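Local coordinates for peptidoglycan-recognition protein LC (Drosophila melanogaster, PDB 2F2L), which senses peptidoglycan of Gram-negative bacteria and, as a membrane receptor, activates the imd/Relish pathway of the innate immune response, at residues Leu45-Leu50 with Asn66-Gly71; Gly73-Gly78 with Leu116-Leu121. All blocks are in the same frame, centred on the assembly; numbering follows the deposited sequence.

In the fold
The two contacts illustrate how one pair of adjoining strands can hold a helix on each face of a sheet. Interaction 1 sets helix 40-57 against strand 67-69; interaction 2, which follows it along the chain, brings strand 75-77 and the turn before it to helix 113-128. Their centres lie about 11 Å apart. Strands 67-69 and 75-77 are successive and antiparallel, joined by backbone hydrogen bonds from Asn-66 O to Gly-78 N and Leu-68 O to Tyr-76 N. Ile-69 also packs on Val-118, linking the contacts through side chains. The sheet of the extracellular recognition domain thus lies between two helices, one carrying muropeptide-contacting residues.

Interaction 1: Leu45-Leu50 with Asn66-Gly71; sequences LRVRLL and NFLIGG. With MLD (glcnac(beta1-4)-murnac(1,6-anhydro)-L-ala-gamma-D-glu-meso-a2pm-D-ala), chain G.
Apolar packing alone joins the two segments, and its centre is Leu-68, whose forked side chain meets two residues one helical turn apart. Its CD1 lies 4.1 Å from Val-47 CG1, while its CD2 reaches Leu-50 CD1 at 4.2 Å. In Leu-68, chi1 of -60° places CG beside the backbone N, and chi2 of 96° directs one methyl to each partner. The contact is light, with 114 Å² buried and no hydrogen bond across it; Tyr-76 of the adjoining strand adds to the apolar layer by touching both Val-47 and Leu-68.

Polar and ligand contacts belong to the other side of the helix. Arg-48 turns its guanidinium so that one face lies under the anhydro-muramic acid of the bound muropeptide, with CZ 2.9 Å from the ring oxygen OA5 and the sugar carbon CA5 standing 3.3 Å above the plane. An extended first torsion followed by a bend at chi2 (47°) lays the chain beneath the sugar, and CG comes 3.5 Å from OA6 of the anhydro bridge. The group's rotation is fixed by bonds from NE to Leu-9 O and from NH2 to Gln-11 OE1 and to Ala-34 O of the neighbouring LCx chain. Leu-49 adds an apolar touch, CD2 to CA6 of the sugar at 4.0 Å.

Helix 40-57 packed on the central mixed sheet belongs to the peptidoglycan-recognition, type 2 amidase-like fold; in this complex the helix's outer side meets a muropeptide also held by hydrogen bonds from the LCx chain.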
# COMPACT_ATOMS: atom_id res chain seq x y z
N LEU A 45 -3.38 1.61 -7.02
CA LEU A 45 -1.98 1.45 -7.43
C LEU A 45 -1.23 2.77 -7.29
O LEU A 45 -0.13 2.82 -6.72
CB LEU A 45 -1.89 0.98 -8.89
CG LEU A 45 -0.50 0.63 -9.41
CD1 LEU A 45 0.12 -0.48 -8.58
CD2 LEU A 45 -0.58 0.22 -10.87
N ARG A 46 -1.83 3.84 -7.79
CA ARG A 46 -1.18 5.15 -7.70
C ARG A 46 -0.92 5.56 -6.24
O ARG A 46 0.18 6.01 -5.92
CB ARG A 46 -2.01 6.25 -8.38
CG ARG A 46 -2.32 6.02 -9.84
CD ARG A 46 -1.08 5.86 -10.74
NE ARG A 46 -1.54 5.62 -12.11
CZ ARG A 46 -0.95 4.81 -12.99
NH1 ARG A 46 0.14 4.14 -12.69
NH2 ARG A 46 -1.49 4.67 -14.19
N VAL A 47 -1.94 5.41 -5.39
CA VAL A 47 -1.85 5.89 -4.01
C VAL A 47 -0.84 5.06 -3.20
O VAL A 47 -0.04 5.63 -2.46
CB VAL A 47 -3.23 5.91 -3.28
CG1 VAL A 47 -3.05 6.42 -1.85
CG2 VAL A 47 -4.22 6.83 -4.01
N ARG A 48 -0.87 3.73 -3.38
CA ARG A 48 0.02 2.84 -2.64
C ARG A 48 1.48 3.07 -3.06
O ARG A 48 2.36 3.13 -2.20
CB ARG A 48 -0.36 1.34 -2.81
CG ARG A 48 0.46 0.36 -1.92
CD ARG A 48 0.52 0.88 -0.47
NE ARG A 48 1.38 0.14 0.46
CZ ARG A 48 2.64 0.45 0.71
NH1 ARG A 48 3.23 1.43 0.09
NH2 ARG A 48 3.34 -0.26 1.56
N LEU A 49 1.71 3.27 -4.35
CA LEU A 49 3.05 3.58 -4.82
C LEU A 49 3.55 4.97 -4.37
O LEU A 49 4.73 5.13 -4.10
CB LEU A 49 3.15 3.44 -6.34
CG LEU A 49 2.89 2.03 -6.87
CD1 LEU A 49 3.21 2.00 -8.37
CD2 LEU A 49 3.68 0.98 -6.12
N LEU A 50 2.67 5.96 -4.34
CA LEU A 50 3.01 7.27 -3.76
C LEU A 50 3.39 7.18 -2.28
O LEU A 50 4.28 7.90 -1.83
CB LEU A 50 1.84 8.26 -3.90
CG LEU A 50 1.72 8.91 -5.28
CD1 LEU A 50 0.27 9.43 -5.53
CD2 LEU A 50 2.72 10.01 -5.42
N ASN A 66 -3.51 14.57 3.53
CA ASN A 66 -4.70 14.20 4.29
C ASN A 66 -5.67 13.34 3.47
O ASN A 66 -6.15 12.33 3.96
CB ASN A 66 -5.37 15.44 4.86
CG ASN A 66 -4.47 16.16 5.84
OD1 ASN A 66 -3.82 17.13 5.48
ND2 ASN A 66 -4.40 15.65 7.09
N PHE A 67 -5.92 13.75 2.24
CA PHE A 67 -6.80 13.01 1.32
C PHE A 67 -6.22 13.13 -0.05
O PHE A 67 -5.53 14.10 -0.33
CB PHE A 67 -8.22 13.60 1.32
CG PHE A 67 -8.91 13.45 2.64
CD1 PHE A 67 -9.53 12.26 2.97
CD2 PHE A 67 -8.89 14.47 3.57
CE1 PHE A 67 -10.15 12.11 4.20
CE2 PHE A 67 -9.50 14.32 4.80
CZ PHE A 67 -10.13 13.14 5.11
N LEU A 68 -6.47 12.12 -0.89
CA LEU A 68 -6.09 12.13 -2.29
C LEU A 68 -7.34 11.91 -3.15
O LEU A 68 -8.18 11.08 -2.82
CB LEU A 68 -5.04 11.05 -2.59
CG LEU A 68 -3.72 11.17 -1.79
CD1 LEU A 68 -3.76 10.29 -0.55
CD2 LEU A 68 -2.52 10.80 -2.65
N ILE A 69 -7.46 12.64 -4.25
CA ILE A 69 -8.64 12.58 -5.11
C ILE A 69 -8.26 12.02 -6.47
O ILE A 69 -7.45 12.59 -7.19
CB ILE A 69 -9.28 13.96 -5.30
CG1 ILE A 69 -9.29 14.73 -3.96
CG2 ILE A 69 -10.67 13.82 -5.95
CD1 ILE A 69 -10.61 14.95 -3.33
N GLY A 70 -8.86 10.89 -6.80
CA GLY A 70 -8.55 10.19 -8.04
C GLY A 70 -9.47 10.57 -9.19
O GLY A 70 -10.60 11.03 -8.97
N GLY A 71 -9.01 10.36 -10.42
CA GLY A 71 -9.80 10.65 -11.61
C GLY A 71 -11.14 9.94 -11.64
O GLY A 71 -12.07 10.40 -12.31
CAA MLD G . 8.19 -1.67 2.96
CAB MLD G . 8.51 -2.33 1.63
OAC MLD G . 8.76 -3.53 1.57
N2 MLD G . 8.48 -1.52 0.59
C2 MLD G . 8.79 -1.92 -0.78
C3 MLD G . 9.85 -0.95 -1.30
O3 MLD G . 11.06 -0.96 -0.51
C4 MLD G . 10.13 -1.19 -2.78
O4 MLD G . 10.96 -0.13 -3.23
C5 MLD G . 8.81 -1.15 -3.56
C6 MLD G . 8.91 -1.49 -5.06
O6 MLD G . 7.63 -1.18 -5.68
O5 MLD G . 7.96 -2.15 -3.02
C1 MLD G . 7.56 -1.86 -1.66
O1 MLD G . 6.66 -2.85 -1.24
CA4 MLD G . 5.37 -2.71 -1.88
CA5 MLD G . 4.49 -1.56 -1.38
OA5 MLD G . 3.20 -2.00 -0.81
CA6 MLD G . 4.05 -0.96 -2.67
OA6 MLD G . 2.97 -1.78 -3.08
CA1 MLD G . 2.62 -2.64 -1.95
CA2 MLD G . 3.27 -4.01 -2.18
NAD MLD G . 2.47 -5.06 -1.50
CAE MLD G . 1.99 -6.12 -2.13
CAF MLD G . 1.19 -7.06 -1.26
OAG MLD G . 2.18 -6.35 -3.33
CA3 MLD G . 4.69 -4.05 -1.62
OAH MLD G . 5.51 -5.10 -2.24
CAI MLD G . 5.63 -6.31 -1.45
CAJ MLD G . 6.83 -6.27 -0.53
CAL MLD G . 5.78 -7.52 -2.40
OAM MLD G . 5.96 -8.61 -1.88
N MLD G . 5.68 -7.33 -3.71
CA MLD G . 5.76 -8.40 -4.71
CB MLD G . 4.33 -8.91 -4.89
C MLD G . 6.24 -7.77 -6.03
O MLD G . 5.67 -6.78 -6.49
NAN MLD G . 7.31 -8.36 -6.56
CAO MLD G . 7.96 -7.94 -7.82
CAP MLD G . 9.51 -7.84 -7.64
OBA MLD G . 10.18 -7.89 -8.68
OAQ MLD G . 10.02 -7.75 -6.49
CBB MLD G . 7.77 -9.04 -8.86
CBC MLD G . 6.34 -9.21 -9.35
CBD MLD G . 6.33 -10.29 -10.45
OBE MLD G . 7.19 -11.16 -10.51
NBF MLD G . 5.34 -10.19 -11.31
CBG MLD G . 5.17 -11.14 -12.42
CBH MLD G . 6.31 -10.94 -13.44
OBI MLD G . 6.67 -9.82 -13.80
NBJ MLD G . 6.89 -12.07 -13.86
CBK MLD G . 7.99 -12.11 -14.85
CBL MLD G . 7.55 -13.02 -16.01
CBM MLD G . 9.32 -12.66 -14.30
OBO MLD G . 9.28 -13.43 -13.30
OBN MLD G . 10.36 -12.30 -14.90
CBP MLD G . 3.79 -10.92 -13.05
CBQ MLD G . 3.37 -12.09 -13.95
CBR MLD G . 1.93 -11.93 -14.45
CBS MLD G . 1.28 -13.25 -14.86
CBT MLD G . 0.96 -14.08 -13.60
OBV MLD G . 0.01 -13.69 -12.91
OBU MLD G . 1.67 -15.08 -13.37
NBW MLD G . 2.19 -14.00 -15.73

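Interaction 2: Gly73-Gly78 with Leu116-Leu121; sequences GNVYVG and LSVTRL
Val-118 sits over one face of the flat peptide group that joins Gly-73 to Asn-74. Its CB and both methyls all lie on that same side of the plane, gathered round the carbonyl oxygen. Val-118 CG2 is 3.5 Å from Gly-73 O. The other methyl, CG1, is 3.7 Å from the same oxygen. These are van der Waals contacts, and no hydrogen bond crosses between the segments. Gly-73 turns with a positive phi (81°), a conformation that favours glycine, and the chain here passes close to the helix: Gly-73 CA lies 6.0 Å from Val-118 CA.

The remaining contact is between methyls. Val-75 CG2 meets Val-118 CG2 at 3.6 Å, the two side chains meeting at a slant. In Val-118 that methyl is anti to the backbone N, leaving CG1 between N and the carbonyl carbon (chi1 77°), which brings both branches against the glycine oxygen from the same side, with CG2 also meeting Val-75. Asp-1 and Ile-69 also touch Val-118, enclosing it further, while Val-75 leans on Phe-67 and Phe-2.

Next along the strand, Tyr-76 projects to the other face of the sheet, against helix 40-57. Val-75 and Tyr-76 thus alternate between opposite sides of the sheet, and the valine contact is part of the packing of helix 113-128 on the mixed sheet of the amidase-like alpha/beta fold.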
# COMPACT_ATOMS: atom_id res chain seq x y z
N GLY A 73 -13.09 9.93 -9.26
CA GLY A 73 -13.97 10.70 -8.39
C GLY A 73 -14.12 10.16 -6.98
O GLY A 73 -15.01 10.58 -6.25
N ASN A 74 -13.25 9.23 -6.59
CA ASN A 74 -13.21 8.69 -5.23
C ASN A 74 -12.19 9.45 -4.39
O ASN A 74 -11.19 9.94 -4.92
CB ASN A 74 -12.86 7.20 -5.21
CG ASN A 74 -13.98 6.32 -5.75
OD1 ASN A 74 -15.15 6.51 -5.42
ND2 ASN A 74 -13.62 5.35 -6.57
N VAL A 75 -12.45 9.54 -3.09
CA VAL A 75 -11.55 10.15 -2.12
C VAL A 75 -10.76 9.04 -1.40
O VAL A 75 -11.36 8.17 -0.76
CB VAL A 75 -12.31 10.99 -1.07
CG1 VAL A 75 -11.35 11.67 -0.09
CG2 VAL A 75 -13.20 12.04 -1.76
N TYR A 76 -9.44 9.08 -1.53
CA TYR A 76 -8.54 8.09 -0.91
C TYR A 76 -8.04 8.67 0.40
O TYR A 76 -7.50 9.76 0.42
CB TYR A 76 -7.41 7.73 -1.88
CG TYR A 76 -7.98 6.97 -3.04
CD1 TYR A 76 -7.92 5.60 -3.09
CD2 TYR A 76 -8.68 7.63 -4.05
CE1 TYR A 76 -8.50 4.89 -4.12
CE2 TYR A 76 -9.27 6.93 -5.09
CZ TYR A 76 -9.19 5.55 -5.12
OH TYR A 76 -9.77 4.83 -6.13
N VAL A 77 -8.27 7.96 1.49
CA VAL A 77 -7.88 8.45 2.79
C VAL A 77 -6.35 8.33 2.93
O VAL A 77 -5.78 7.24 2.77
CB VAL A 77 -8.61 7.70 3.93
CG1 VAL A 77 -8.21 8.28 5.28
CG2 VAL A 77 -10.14 7.79 3.75
N GLY A 78 -5.72 9.47 3.21
CA GLY A 78 -4.30 9.55 3.47
C GLY A 78 -4.13 9.57 4.97
O GLY A 78 -4.43 8.60 5.64
N LEU A 116 -13.40 17.31 -9.58
CA LEU A 116 -13.85 18.63 -9.17
C LEU A 116 -15.13 18.56 -8.36
O LEU A 116 -15.25 19.24 -7.36
CB LEU A 116 -14.08 19.51 -10.40
CG LEU A 116 -12.89 19.70 -11.35
CD1 LEU A 116 -13.33 20.48 -12.58
CD2 LEU A 116 -11.73 20.39 -10.63
N SER A 117 -16.10 17.75 -8.80
CA SER A 117 -17.35 17.65 -8.05
C SER A 117 -17.17 17.02 -6.66
O SER A 117 -17.79 17.46 -5.70
CB SER A 117 -18.42 16.90 -8.84
OG SER A 117 -17.90 15.68 -9.33
N VAL A 118 -16.32 15.99 -6.54
CA VAL A 118 -16.15 15.34 -5.23
C VAL A 118 -15.38 16.24 -4.24
O VAL A 118 -15.55 16.12 -3.02
CB VAL A 118 -15.49 13.93 -5.32
CG1 VAL A 118 -14.00 14.02 -5.56
CG2 VAL A 118 -15.79 13.14 -4.05
N THR A 119 -14.54 17.13 -4.77
CA THR A 119 -13.90 18.16 -3.97
C THR A 119 -14.91 19.03 -3.24
O THR A 119 -14.69 19.38 -2.09
CB THR A 119 -13.01 19.06 -4.84
OG1 THR A 119 -11.99 18.27 -5.47
CG2 THR A 119 -12.37 20.15 -4.01
N ARG A 120 -16.00 19.40 -3.92
CA ARG A 120 -17.08 20.16 -3.29
C ARG A 120 -17.70 19.37 -2.12
O ARG A 120 -17.89 19.92 -1.03
CB ARG A 120 -18.18 20.49 -4.30
CG ARG A 120 -17.76 21.41 -5.44
CD ARG A 120 -18.94 21.66 -6.37
NE ARG A 120 -18.72 22.80 -7.26
CZ ARG A 120 -18.47 22.72 -8.57
NH1 ARG A 120 -18.39 21.54 -9.20
NH2 ARG A 120 -18.30 23.84 -9.27
N LEU A 121 -18.04 18.11 -2.37
CA LEU A 121 -18.61 17.25 -1.32
C LEU A 121 -17.61 17.05 -0.18
O LEU A 121 -18.00 17.05 0.99
CB LEU A 121 -19.05 15.88 -1.86
CG LEU A 121 -20.33 15.69 -2.72
CD1 LEU A 121 -21.44 16.71 -2.42
CD2 LEU A 121 -20.01 15.71 -4.19